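PDB 6KPB: scarecrow-like protein 3 from Arabidopsis thaliana, which probably acts as a transcription factor in plant development and binds zinc finger proteins of the IDD family, here as a homodimer. Local coordinates for residues A253-L258 and V345-E350; N336-L341 and A429-V434; E192-L197 and L223-Q228; A182-F187 and E218-L223; L54-L59 and E80-L85. One frame throughout, in Å; residues are numbered along the deposited sequence.

Interactions 1 to 4 belong to the Rossmann-like part of the GRAS domain, whereas interaction 5 lies on the other side of the chain's centre, about 57 Å from interaction 3 (centre to centre). Interaction 1 is the buried core, five backbone hydrogen bonds between central parallel strands; interaction 2 packs against it, Met346 touching both Ile338 and Phe431, and relies on aromatic rings at a partly buried margin. Interactions 3 and 4 share Leu223 and interlock at the far end of the sheet: the first begins a strand pair, the second packs the helices that lie over it. Interaction 5 joins two helices through leucines, near the second subunit and the bound peptide.

Interaction 1 (A253-L258 and V345-E350); sequences AVSSVL and VMVVTE
The backbones of Ala253-Val257 and Val345-Glu350 run parallel, 3° apart with axes separated by 4.8 Å, Val254 level with Met346 and Ser256 with Val348. Val254 and Ser256 each bond both ways: Val254 N to Val345 O, Val347 N to Val254 O, Ser256 N to Val347 O and Thr349 N to Ser256 O. Leu258 N closes the series on Thr349 O at 2.7 Å. These are inner strands of the Rossmann-like sheet of the GRAS domain, bordered by strand 166-171 beside Ala253 and by strand 472-482 beside Met346. Ala253, Val257, Val345 and Val347 face helix 145-160. With chi1 at -67°, Val347 CG2 sits between its backbone N and carbonyl carbon and leans on the neighbouring strand, 3.4 Å from Val254 O and 3.6 Å from Ser255 CA. Ser255 OG bonds to Gln179 and Thr349 OG1 to Ser149. On the face of Met346 and Val348, helix 419-428 packs through Ile426. Leu258 turns out of the strand with positive phi, yet its CD2 lies 3.5 Å from Thr349 O. Glu350 folds back, OE1 3.5 Å from Leu258 C and weakly bonded to Leu260 N, while its OE2 bonds to His261.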
# COMPACT_ATOMS: atom_id res chain seq x y z
N ALA A 253 -17.08 33.75 10.48
CA ALA A 253 -15.84 33.37 11.13
C ALA A 253 -15.15 32.31 10.28
O ALA A 253 -15.81 31.43 9.72
CB ALA A 253 -16.08 32.84 12.55
N VAL A 254 -13.83 32.41 10.17
CA VAL A 254 -13.03 31.51 9.35
C VAL A 254 -12.03 30.80 10.26
O VAL A 254 -11.33 31.45 11.04
CB VAL A 254 -12.30 32.26 8.22
CG1 VAL A 254 -11.35 31.33 7.49
CG2 VAL A 254 -13.31 32.87 7.26
N SER A 255 -11.98 29.47 10.15
CA SER A 255 -11.07 28.64 10.94
C SER A 255 -10.11 27.93 10.00
O SER A 255 -10.55 27.15 9.14
CB SER A 255 -11.85 27.63 11.78
OG SER A 255 -10.97 26.74 12.45
N SER A 256 -8.82 28.18 10.16
CA SER A 256 -7.78 27.61 9.31
C SER A 256 -6.83 26.80 10.20
O SER A 256 -5.90 27.35 10.79
CB SER A 256 -7.03 28.71 8.55
OG SER A 256 -6.08 28.16 7.66
N VAL A 257 -7.08 25.50 10.29
CA VAL A 257 -6.28 24.60 11.12
C VAL A 257 -5.28 23.91 10.21
O VAL A 257 -5.63 23.01 9.44
CB VAL A 257 -7.17 23.59 11.86
CG1 VAL A 257 -6.30 22.61 12.64
CG2 VAL A 257 -8.12 24.32 12.80
N LEU A 258 -4.02 24.34 10.29
CA LEU A 258 -2.89 23.71 9.59
C LEU A 258 -3.06 23.75 8.07
O LEU A 258 -2.61 22.84 7.37
CB LEU A 258 -2.68 22.27 10.06
CG LEU A 258 -2.51 22.03 11.55
CD1 LEU A 258 -2.14 20.57 11.82
CD2 LEU A 258 -1.48 22.97 12.15
N VAL A 345 -13.97 37.31 12.55
CA VAL A 345 -12.75 36.79 13.16
C VAL A 345 -12.21 35.68 12.27
O VAL A 345 -12.97 34.89 11.70
CB VAL A 345 -12.98 36.31 14.61
CG1 VAL A 345 -13.85 35.05 14.64
CG2 VAL A 345 -11.65 36.06 15.31
N MET A 346 -10.89 35.63 12.14
CA MET A 346 -10.20 34.50 11.53
C MET A 346 -9.25 33.91 12.55
O MET A 346 -8.44 34.63 13.13
CB MET A 346 -9.43 34.92 10.27
CG MET A 346 -8.64 33.78 9.65
SD MET A 346 -7.82 34.22 8.10
CE MET A 346 -6.60 35.40 8.68
N VAL A 347 -9.36 32.60 12.77
CA VAL A 347 -8.52 31.90 13.72
C VAL A 347 -7.58 30.98 12.95
O VAL A 347 -8.02 30.21 12.08
CB VAL A 347 -9.36 31.12 14.75
CG1 VAL A 347 -10.11 32.10 15.64
CG2 VAL A 347 -10.34 30.19 14.07
N VAL A 348 -6.29 31.07 13.25
CA VAL A 348 -5.25 30.37 12.50
C VAL A 348 -4.47 29.49 13.47
O VAL A 348 -3.94 29.98 14.48
CB VAL A 348 -4.31 31.34 11.78
CG1 VAL A 348 -3.23 30.58 11.04
CG2 VAL A 348 -5.09 32.24 10.83
N THR A 349 -4.40 28.19 13.16
CA THR A 349 -3.55 27.25 13.88
C THR A 349 -2.51 26.73 12.89
O THR A 349 -2.87 26.17 11.85
CB THR A 349 -4.36 26.10 14.47
OG1 THR A 349 -5.30 26.62 15.42
CG2 THR A 349 -3.44 25.11 15.17
N GLU A 350 -1.24 26.93 13.22
CA GLU A 350 -0.15 26.58 12.31
C GLU A 350 1.00 25.97 13.10
O GLU A 350 1.16 26.21 14.30
CB GLU A 350 0.35 27.81 11.54
CG GLU A 350 -0.36 28.05 10.22
CD GLU A 350 -0.11 26.93 9.23
OE1 GLU A 350 -1.02 26.62 8.43
OE2 GLU A 350 1.00 26.36 9.25

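Interaction 2 (N336-L341 and A429-V434); sequences NAIWGL and AGFGNV
The indole of Trp339 is swung out toward Phe431 by a chi1 of -173°, which sets CG opposite the residue's own N, while Phe431 has its CG opposite the carbonyl carbon and its ring directed back at the helix. The result is a T-shaped aromatic pair: the five-membered ring of Trp339 turns its edge to the face of Phe431, planes 85° apart and centroids 5.3 Å apart. Trp339 CD1 stands 4.1 Å above the centre of the Phe431 ring. The pair ties the end of helix 330-340 to strand 431-434, a short strand that pairs antiparallel with 472-482 in the large sheet. Phe431 CZ also fits against the helix itself, 3.8 Å from Trp339 CB and 4.0 Å from Ile338 CG2. Behind them, Met346 of the central strand touches both Ile338 and Phe431, and Trp480 and Cys482 pack on Phe431 and Trp339 respectively. Gly430, with positive phi, ends helix 419-428 in a Schellman motif, and the turn presents its carbonyl to the indole. Ala429 O lies obliquely to the same ring, 3.6 Å from Trp339 CD1. At the indole edge, near its plane, Trp339 NE1 gives Gly430 O a weak hydrogen bond of 2.9 Å, bent to 127°.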
# COMPACT_ATOMS: atom_id res chain seq x y z
N ASN A 336 -6.14 37.69 1.06
CA ASN A 336 -6.92 38.81 0.56
C ASN A 336 -8.32 38.36 0.16
O ASN A 336 -9.29 39.10 0.36
CB ASN A 336 -6.21 39.47 -0.62
CG ASN A 336 -7.07 40.50 -1.32
OD1 ASN A 336 -7.18 41.64 -0.88
ND2 ASN A 336 -7.69 40.09 -2.43
N ALA A 337 -8.44 37.16 -0.41
CA ALA A 337 -9.77 36.62 -0.72
C ALA A 337 -10.58 36.43 0.56
O ALA A 337 -11.77 36.73 0.59
CB ALA A 337 -9.64 35.31 -1.48
N ILE A 338 -9.94 35.92 1.62
CA ILE A 338 -10.61 35.83 2.91
C ILE A 338 -10.96 37.21 3.43
O ILE A 338 -12.05 37.44 3.96
CB ILE A 338 -9.74 35.05 3.91
CG1 ILE A 338 -9.52 33.61 3.44
CG2 ILE A 338 -10.37 35.07 5.30
CD1 ILE A 338 -10.80 32.85 3.20
N TRP A 339 -10.04 38.17 3.27
CA TRP A 339 -10.29 39.53 3.73
C TRP A 339 -11.54 40.11 3.08
O TRP A 339 -12.36 40.75 3.74
CB TRP A 339 -9.08 40.41 3.46
CG TRP A 339 -9.18 41.79 4.04
CD1 TRP A 339 -8.74 42.20 5.27
CD2 TRP A 339 -9.76 42.95 3.42
NE1 TRP A 339 -9.00 43.53 5.45
CE2 TRP A 339 -9.63 44.02 4.33
CE3 TRP A 339 -10.38 43.18 2.19
CZ2 TRP A 339 -10.10 45.30 4.05
CZ3 TRP A 339 -10.84 44.46 1.91
CH2 TRP A 339 -10.70 45.50 2.84
N GLY A 340 -11.70 39.89 1.77
CA GLY A 340 -12.85 40.43 1.07
C GLY A 340 -14.17 39.87 1.56
O GLY A 340 -15.21 40.52 1.43
N LEU A 341 -14.15 38.67 2.14
CA LEU A 341 -15.36 38.10 2.71
C LEU A 341 -15.80 38.80 3.98
O LEU A 341 -16.89 38.51 4.49
CB LEU A 341 -15.16 36.61 2.99
CG LEU A 341 -14.95 35.72 1.76
CD1 LEU A 341 -15.12 34.25 2.12
CD2 LEU A 341 -15.89 36.11 0.63
N ALA A 429 -1.90 41.54 4.96
CA ALA A 429 -3.08 41.26 4.15
C ALA A 429 -4.30 42.04 4.59
O ALA A 429 -5.37 41.87 3.99
CB ALA A 429 -3.38 39.76 4.18
N GLY A 430 -4.18 42.89 5.61
CA GLY A 430 -5.28 43.71 6.06
C GLY A 430 -5.97 43.24 7.33
O GLY A 430 -7.06 43.73 7.64
N PHE A 431 -5.37 42.30 8.06
CA PHE A 431 -5.96 41.79 9.29
C PHE A 431 -5.29 42.41 10.50
O PHE A 431 -4.09 42.68 10.49
CB PHE A 431 -5.85 40.26 9.35
CG PHE A 431 -6.66 39.55 8.31
CD1 PHE A 431 -7.98 39.19 8.57
CD2 PHE A 431 -6.11 39.22 7.08
CE1 PHE A 431 -8.73 38.53 7.61
CE2 PHE A 431 -6.86 38.56 6.13
CZ PHE A 431 -8.17 38.21 6.39
N GLY A 432 -6.08 42.63 11.55
CA GLY A 432 -5.57 43.10 12.83
C GLY A 432 -5.66 41.99 13.85
O GLY A 432 -6.64 41.24 13.89
N ASN A 433 -4.63 41.87 14.68
CA ASN A 433 -4.58 40.80 15.66
C ASN A 433 -5.60 41.03 16.77
O ASN A 433 -5.76 42.14 17.28
CB ASN A 433 -3.18 40.68 16.26
CG ASN A 433 -3.11 39.62 17.35
OD1 ASN A 433 -2.82 39.92 18.51
ND2 ASN A 433 -3.38 38.37 16.98
N VAL A 434 -6.31 39.96 17.13
CA VAL A 434 -7.24 39.96 18.25
C VAL A 434 -6.64 39.08 19.34
O VAL A 434 -6.63 37.85 19.19
CB VAL A 434 -8.64 39.48 17.83
CG1 VAL A 434 -9.61 39.58 19.00
CG2 VAL A 434 -9.15 40.28 16.65

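Interaction 3 (E192-L197 and L223-Q228); sequences EGPPHL and LDIPFQ
Leu197 holds the neighbouring strand with both of its peptide atoms: its N donates to Pro226 O at 3.0 Å, and its O accepts from Gln228 N, also at 3.0 Å. The same oxygen receives a CA-H contact from Phe227 CA at 3.1 Å. The side chains of Leu197 and Phe227 run alongside each other in one direction, with Leu197 CG in the plane of the phenyl ring at its edge, 4.0 Å from Phe227 CD1. His196 and Pro226 pass one another heading opposite ways. The imidazole turns one face to Pro226 O, which is 3.9 Å above its plane and displaced from the ring centre, while His196 CD2 lies 3.9 Å from Pro226 CB. Before the strands begin, Pro194 CB packs on Ile225 CG1 at 3.8 Å. Further out, Leu184 supports Leu197 and Asn188 touches Ile225, both from helix 178-189, while Leu216, Ile217 and Ala220 of helix 206-223 cover Phe227. On its other side His196 makes backbone bonds with Lys165 and Val167, placing this strand between two parallel neighbours. Strand 196-203, helix 206-223 and strand 227-233 thus form a beta-alpha-beta crossover, the repeating unit of Rossmann-like folds.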
# COMPACT_ATOMS: atom_id res chain seq x y z
N GLU A 192 -27.98 34.82 25.84
CA GLU A 192 -28.94 35.33 24.88
C GLU A 192 -29.57 34.24 24.02
O GLU A 192 -30.31 34.56 23.08
CB GLU A 192 -28.28 36.37 23.97
CG GLU A 192 -27.95 37.68 24.67
CD GLU A 192 -26.96 38.51 23.87
OE1 GLU A 192 -25.92 37.95 23.45
OE2 GLU A 192 -27.22 39.71 23.66
N GLY A 193 -29.31 32.97 24.31
CA GLY A 193 -29.82 31.89 23.51
C GLY A 193 -28.98 31.68 22.26
O GLY A 193 -28.10 32.48 21.94
N PRO A 194 -29.23 30.60 21.54
CA PRO A 194 -28.41 30.27 20.37
C PRO A 194 -28.88 31.04 19.15
O PRO A 194 -30.08 31.21 18.93
CB PRO A 194 -28.62 28.76 20.21
CG PRO A 194 -30.02 28.55 20.68
CD PRO A 194 -30.26 29.57 21.78
N PRO A 195 -27.95 31.51 18.32
CA PRO A 195 -28.32 32.13 17.05
C PRO A 195 -28.60 31.04 16.02
O PRO A 195 -28.43 29.85 16.27
CB PRO A 195 -27.08 32.94 16.70
CG PRO A 195 -25.96 32.10 17.23
CD PRO A 195 -26.49 31.47 18.51
N HIS A 196 -29.01 31.47 14.83
CA HIS A 196 -29.02 30.55 13.70
C HIS A 196 -27.57 30.27 13.31
O HIS A 196 -26.83 31.19 12.96
CB HIS A 196 -29.79 31.12 12.52
CG HIS A 196 -29.79 30.22 11.32
ND1 HIS A 196 -28.70 30.10 10.48
CD2 HIS A 196 -30.73 29.38 10.83
CE1 HIS A 196 -28.98 29.23 9.52
NE2 HIS A 196 -30.20 28.78 9.71
N LEU A 197 -27.17 29.01 13.38
CA LEU A 197 -25.80 28.61 13.11
C LEU A 197 -25.72 27.94 11.75
O LEU A 197 -26.49 27.02 11.45
CB LEU A 197 -25.28 27.67 14.19
CG LEU A 197 -23.83 27.22 13.99
CD1 LEU A 197 -22.92 28.43 13.83
CD2 LEU A 197 -23.38 26.35 15.16
N LEU A 223 -29.93 19.46 20.47
CA LEU A 223 -29.77 20.74 21.15
C LEU A 223 -30.84 21.75 20.77
O LEU A 223 -30.84 22.86 21.33
CB LEU A 223 -28.38 21.31 20.86
CG LEU A 223 -27.24 20.73 21.70
CD1 LEU A 223 -25.90 21.28 21.24
CD2 LEU A 223 -27.47 21.02 23.17
N ASP A 224 -31.73 21.42 19.84
CA ASP A 224 -32.80 22.31 19.40
C ASP A 224 -32.23 23.65 18.92
O ASP A 224 -32.68 24.73 19.30
CB ASP A 224 -33.84 22.51 20.50
CG ASP A 224 -35.15 23.07 19.98
OD1 ASP A 224 -35.76 22.43 19.10
OD2 ASP A 224 -35.57 24.15 20.45
N ILE A 225 -31.20 23.56 18.08
CA ILE A 225 -30.53 24.72 17.50
C ILE A 225 -30.86 24.76 16.02
O ILE A 225 -30.67 23.76 15.32
CB ILE A 225 -29.00 24.66 17.71
CG1 ILE A 225 -28.63 25.12 19.12
CG2 ILE A 225 -28.28 25.50 16.66
CD1 ILE A 225 -27.14 25.25 19.35
N PRO A 226 -31.37 25.89 15.49
CA PRO A 226 -31.51 26.02 14.04
C PRO A 226 -30.13 26.00 13.39
O PRO A 226 -29.33 26.92 13.58
CB PRO A 226 -32.21 27.37 13.86
CG PRO A 226 -31.88 28.13 15.11
CD PRO A 226 -31.78 27.11 16.21
N PHE A 227 -29.84 24.95 12.62
CA PHE A 227 -28.48 24.71 12.17
C PHE A 227 -28.50 24.21 10.73
O PHE A 227 -29.38 23.43 10.35
CB PHE A 227 -27.78 23.70 13.09
CG PHE A 227 -26.52 23.12 12.52
CD1 PHE A 227 -25.35 23.86 12.49
CD2 PHE A 227 -26.49 21.82 12.03
CE1 PHE A 227 -24.18 23.33 11.97
CE2 PHE A 227 -25.33 21.28 11.52
CZ PHE A 227 -24.18 22.03 11.49
N GLN A 228 -27.53 24.66 9.95
CA GLN A 228 -27.39 24.23 8.56
C GLN A 228 -25.92 23.92 8.29
O GLN A 228 -25.04 24.68 8.68
CB GLN A 228 -27.89 25.31 7.59
CG GLN A 228 -27.92 24.87 6.14
CD GLN A 228 -28.62 25.87 5.25
OE1 GLN A 228 -29.06 26.93 5.71
NE2 GLN A 228 -28.73 25.55 3.96

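Interaction 4 (A182-F187 and E218-L223); sequences ALLQAF and EEAEKL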
# COMPACT_ATOMS: atom_id res chain seq x y z
N ALA A 182 -18.59 21.06 20.40
CA ALA A 182 -18.51 21.87 21.61
C ALA A 182 -19.08 23.27 21.38
O ALA A 182 -19.78 23.80 22.25
CB ALA A 182 -17.06 21.96 22.09
N LEU A 183 -18.78 23.87 20.23
CA LEU A 183 -19.30 25.21 19.95
C LEU A 183 -20.82 25.21 19.85
O LEU A 183 -21.47 26.21 20.18
CB LEU A 183 -18.68 25.76 18.66
CG LEU A 183 -18.98 27.23 18.36
CD1 LEU A 183 -18.44 28.10 19.48
CD2 LEU A 183 -18.39 27.66 17.03
N LEU A 184 -21.41 24.10 19.39
CA LEU A 184 -22.86 23.99 19.36
C LEU A 184 -23.45 24.09 20.76
O LEU A 184 -24.38 24.88 20.99
CB LEU A 184 -23.27 22.67 18.70
CG LEU A 184 -23.53 22.69 17.19
CD1 LEU A 184 -23.63 21.27 16.65
CD2 LEU A 184 -24.79 23.46 16.89
N GLN A 185 -22.92 23.31 21.70
CA GLN A 185 -23.42 23.36 23.07
C GLN A 185 -23.19 24.73 23.70
O GLN A 185 -24.04 25.24 24.43
CB GLN A 185 -22.75 22.27 23.91
CG GLN A 185 -23.03 22.37 25.40
CD GLN A 185 -24.49 22.14 25.74
OE1 GLN A 185 -24.95 21.00 25.83
NE2 GLN A 185 -25.23 23.23 25.94
N ALA A 186 -22.04 25.34 23.42
CA ALA A 186 -21.72 26.64 24.00
C ALA A 186 -22.65 27.72 23.47
O ALA A 186 -23.11 28.58 24.24
CB ALA A 186 -20.26 26.99 23.74
N PHE A 187 -22.93 27.71 22.16
CA PHE A 187 -23.90 28.63 21.60
C PHE A 187 -25.27 28.44 22.24
O PHE A 187 -25.98 29.42 22.50
CB PHE A 187 -24.00 28.44 20.09
CG PHE A 187 -23.13 29.38 19.29
CD1 PHE A 187 -22.99 30.70 19.67
CD2 PHE A 187 -22.46 28.94 18.16
CE1 PHE A 187 -22.20 31.57 18.94
CE2 PHE A 187 -21.67 29.80 17.43
CZ PHE A 187 -21.54 31.11 17.82
N GLU A 218 -27.13 15.66 14.01
CA GLU A 218 -27.68 14.86 15.10
C GLU A 218 -27.60 15.61 16.42
O GLU A 218 -28.55 15.58 17.22
CB GLU A 218 -26.94 13.53 15.19
CG GLU A 218 -27.55 12.54 16.16
CD GLU A 218 -26.69 11.30 16.34
OE1 GLU A 218 -25.45 11.43 16.30
OE2 GLU A 218 -27.26 10.20 16.52
N GLU A 219 -26.48 16.29 16.68
CA GLU A 219 -26.35 17.02 17.93
C GLU A 219 -27.20 18.28 17.93
O GLU A 219 -27.84 18.61 18.94
CB GLU A 219 -24.88 17.37 18.18
CG GLU A 219 -24.60 17.99 19.54
CD GLU A 219 -24.81 17.02 20.69
OE1 GLU A 219 -24.83 15.80 20.45
OE2 GLU A 219 -24.95 17.48 21.84
N ALA A 220 -27.24 19.00 16.80
CA ALA A 220 -28.04 20.21 16.72
C ALA A 220 -29.53 19.90 16.87
O ALA A 220 -30.28 20.68 17.47
CB ALA A 220 -27.77 20.94 15.41
N GLU A 221 -29.97 18.77 16.32
CA GLU A 221 -31.36 18.36 16.50
C GLU A 221 -31.66 18.04 17.96
O GLU A 221 -32.76 18.32 18.45
CB GLU A 221 -31.67 17.15 15.62
N LYS A 222 -30.69 17.46 18.68
CA LYS A 222 -30.87 17.23 20.11
C LYS A 222 -30.81 18.54 20.88
O LYS A 222 -31.55 18.73 21.86
CB LYS A 222 -29.81 16.26 20.62
CG LYS A 222 -29.96 14.83 20.11
CD LYS A 222 -28.77 13.98 20.52
CE LYS A 222 -28.86 12.58 19.95
NZ LYS A 222 -27.57 11.84 20.07
N LEU A 223 -29.93 19.46 20.47
CA LEU A 223 -29.77 20.74 21.15
C LEU A 223 -30.84 21.75 20.77
O LEU A 223 -30.84 22.86 21.33
CB LEU A 223 -28.38 21.31 20.86
CG LEU A 223 -27.24 20.73 21.70
CD1 LEU A 223 -25.90 21.28 21.24
CD2 LEU A 223 -27.47 21.02 23.17
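The Gln185 amide is the planar group that reaches the other helix, and Leu223 CD2 is what it meets: the methyl stands to one side of the amide plane, nearest Gln185 OE1 at 3.7 Å, with Gln185 CD at 4.1 Å. The two side chains run at about a right angle to each other. Gln185 leaves its helix with CG opposite its backbone N (chi1 171°) and then bends at chi2, 65°, which folds the amide round toward the leucine. Both helices are connectors of consecutive beta-alpha units in the Rossmann-like part of the GRAS domain. Helices 178-189 and 206-223 lie next to one another on the sheet, and their short segments run nearly parallel, 15° apart, with axes 10.2 Å from each other.

Beneath the amide the contact turns apolar. Leu184 points at the neighbouring helix and touches Ala220 and Leu223, about one turn apart: its CD2 lies 4.2 Å from Ala220 CB, and its CB lies 3.9 Å from Leu223 CD1. Leu184 CD1 also comes loosely near the stem of Glu219. Leu184 also touches Leu197 and Ile225, so the same leucine packs on strand 196-203 and on the loop after helix 206-223. From the opposite helix Leu223 answers by pointing toward 182-187. One of its methyls goes to the glutamine amide; the other presses on backbone, with Leu223 CD1 3.6 Å from Gln185 N and 3.7 Å from Gln185 CA.

Interaction 5 (L54-L59 and E80-L85); sequences LYLIHL and EQLSHL
Tyr55 and Gln81 lie nearly perpendicular, the phenol ring and the amide planes 78° apart. Gln81 bends at chi2 (-123°), which brings its amide to the hydroxyl end of the tyrosine. Tyr55 OH is 3.2 Å from Gln81 NE2, but the angle is too poor for a hydrogen bond, while Gln81 OE1 lies near the ring plane at the edge. Leu85 also runs crosswise to Tyr55, its CD1 set obliquely to the ring and 3.6 Å from Tyr55 CD2. One face of the same ring carries Leu59 CD1 from the next turn of its own helix, 3.8 Å above the plane and nearer the ring's margin than its centre.

The two helices, 49-69 and 72-85, form an antiparallel helical hairpin in the region predicted as leucine repeat I, their short segments 149° apart in direction and 10.1 Å between axes. Leu59 and Leu82 pass in opposite senses, Leu59 CB meeting Leu82 CD2 at 3.6 Å. The CD2 branch of Leu59 presses instead on the stem of Gln81, 3.4 Å from Gln81 CB, the two side chains nearly perpendicular. Leu56 cuts slantwise across both Leu82 and Leu85: its CD2 is 3.9 Å from Leu82 CD2 and 3.6 Å from Leu85 CB. Below this row helix 92-109 continues the packing, with Ala97 on Leu56 and Thr101 on Leu82. Away from the interface, Leu54 and Ile57 touch apolar side chains of the bound peptide, and Glu80 OE1 makes a salt bridge with Lys117 NZ of the second subunit.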
# COMPACT_ATOMS: atom_id res chain seq x y z
N LEU A 54 23.77 8.99 18.41
CA LEU A 54 24.57 10.10 17.89
C LEU A 54 25.17 9.76 16.54
O LEU A 54 25.29 10.63 15.67
CB LEU A 54 25.66 10.46 18.89
CG LEU A 54 25.72 11.95 19.24
CD1 LEU A 54 24.36 12.39 19.73
CD2 LEU A 54 26.78 12.23 20.29
N TYR A 55 25.57 8.50 16.34
CA TYR A 55 26.07 8.08 15.04
C TYR A 55 24.99 8.18 13.96
O TYR A 55 25.30 8.49 12.80
CB TYR A 55 26.60 6.65 15.13
CG TYR A 55 27.35 6.18 13.90
CD1 TYR A 55 28.27 7.01 13.26
CD2 TYR A 55 27.15 4.91 13.38
CE1 TYR A 55 28.96 6.58 12.14
CE2 TYR A 55 27.83 4.47 12.26
CZ TYR A 55 28.74 5.31 11.65
OH TYR A 55 29.42 4.88 10.53
N LEU A 56 23.73 7.95 14.33
CA LEU A 56 22.64 8.12 13.38
C LEU A 56 22.52 9.56 12.92
O LEU A 56 22.23 9.83 11.75
CB LEU A 56 21.32 7.65 14.01
CG LEU A 56 21.10 6.14 14.10
CD1 LEU A 56 19.94 5.81 15.03
CD2 LEU A 56 20.85 5.56 12.72
N ILE A 57 22.73 10.51 13.83
CA ILE A 57 22.66 11.93 13.47
C ILE A 57 23.75 12.28 12.47
O ILE A 57 23.50 12.91 11.44
CB ILE A 57 22.76 12.81 14.73
CG1 ILE A 57 21.90 12.25 15.86
CG2 ILE A 57 22.36 14.24 14.41
CD1 ILE A 57 21.98 13.05 17.13
N HIS A 58 24.99 11.87 12.77
CA HIS A 58 26.10 12.10 11.85
C HIS A 58 25.80 11.53 10.46
O HIS A 58 26.03 12.19 9.45
CB HIS A 58 27.38 11.50 12.43
CG HIS A 58 28.60 11.73 11.58
ND1 HIS A 58 29.17 12.97 11.42
CD2 HIS A 58 29.35 10.87 10.86
CE1 HIS A 58 30.22 12.87 10.63
NE2 HIS A 58 30.35 11.61 10.27
N LEU A 59 25.28 10.30 10.41
CA LEU A 59 24.93 9.71 9.12
C LEU A 59 23.91 10.56 8.37
O LEU A 59 24.03 10.75 7.15
CB LEU A 59 24.38 8.29 9.33
CG LEU A 59 25.31 7.09 9.23
CD1 LEU A 59 24.95 6.04 10.27
CD2 LEU A 59 25.26 6.48 7.83
N GLU A 80 23.21 2.68 3.43
CA GLU A 80 23.38 1.30 3.87
C GLU A 80 23.59 1.23 5.38
O GLU A 80 23.02 0.36 6.05
CB GLU A 80 24.56 0.66 3.13
CG GLU A 80 24.92 -0.74 3.60
CD GLU A 80 24.23 -1.83 2.79
OE1 GLU A 80 23.69 -2.77 3.40
OE2 GLU A 80 24.23 -1.73 1.55
N GLN A 81 24.40 2.14 5.93
CA GLN A 81 24.63 2.16 7.37
C GLN A 81 23.35 2.51 8.12
O GLN A 81 23.05 1.91 9.16
CB GLN A 81 25.74 3.16 7.71
CG GLN A 81 27.06 2.90 7.00
CD GLN A 81 28.20 2.71 7.97
OE1 GLN A 81 28.08 2.00 8.97
NE2 GLN A 81 29.33 3.35 7.69
N LEU A 82 22.60 3.49 7.62
CA LEU A 82 21.37 3.91 8.30
C LEU A 82 20.36 2.78 8.37
O LEU A 82 19.63 2.65 9.37
CB LEU A 82 20.77 5.12 7.59
CG LEU A 82 21.45 6.47 7.80
CD1 LEU A 82 21.13 7.41 6.65
CD2 LEU A 82 21.01 7.08 9.12
N SER A 83 20.29 1.94 7.34
CA SER A 83 19.27 0.90 7.28
C SER A 83 19.41 -0.08 8.44
O SER A 83 18.41 -0.49 9.04
CB SER A 83 19.34 0.17 5.94
OG SER A 83 19.06 1.05 4.87
N HIS A 84 20.64 -0.48 8.76
CA HIS A 84 20.84 -1.47 9.81
C HIS A 84 20.65 -0.88 11.21
O HIS A 84 20.21 -1.60 12.12
CB HIS A 84 22.22 -2.10 9.69
CG HIS A 84 22.26 -3.30 8.80
ND1 HIS A 84 22.03 -4.58 9.27
CD2 HIS A 84 22.49 -3.43 7.47
CE1 HIS A 84 22.12 -5.44 8.26
NE2 HIS A 84 22.40 -4.76 7.16
N LEU A 85 20.96 0.40 11.40
CA LEU A 85 20.83 1.00 12.72
C LEU A 85 19.42 1.52 12.98
O LEU A 85 18.86 1.29 14.05
CB LEU A 85 21.85 2.13 12.89
CG LEU A 85 23.33 1.74 12.89
CD1 LEU A 85 24.19 2.90 13.39
CD2 LEU A 85 23.56 0.50 13.73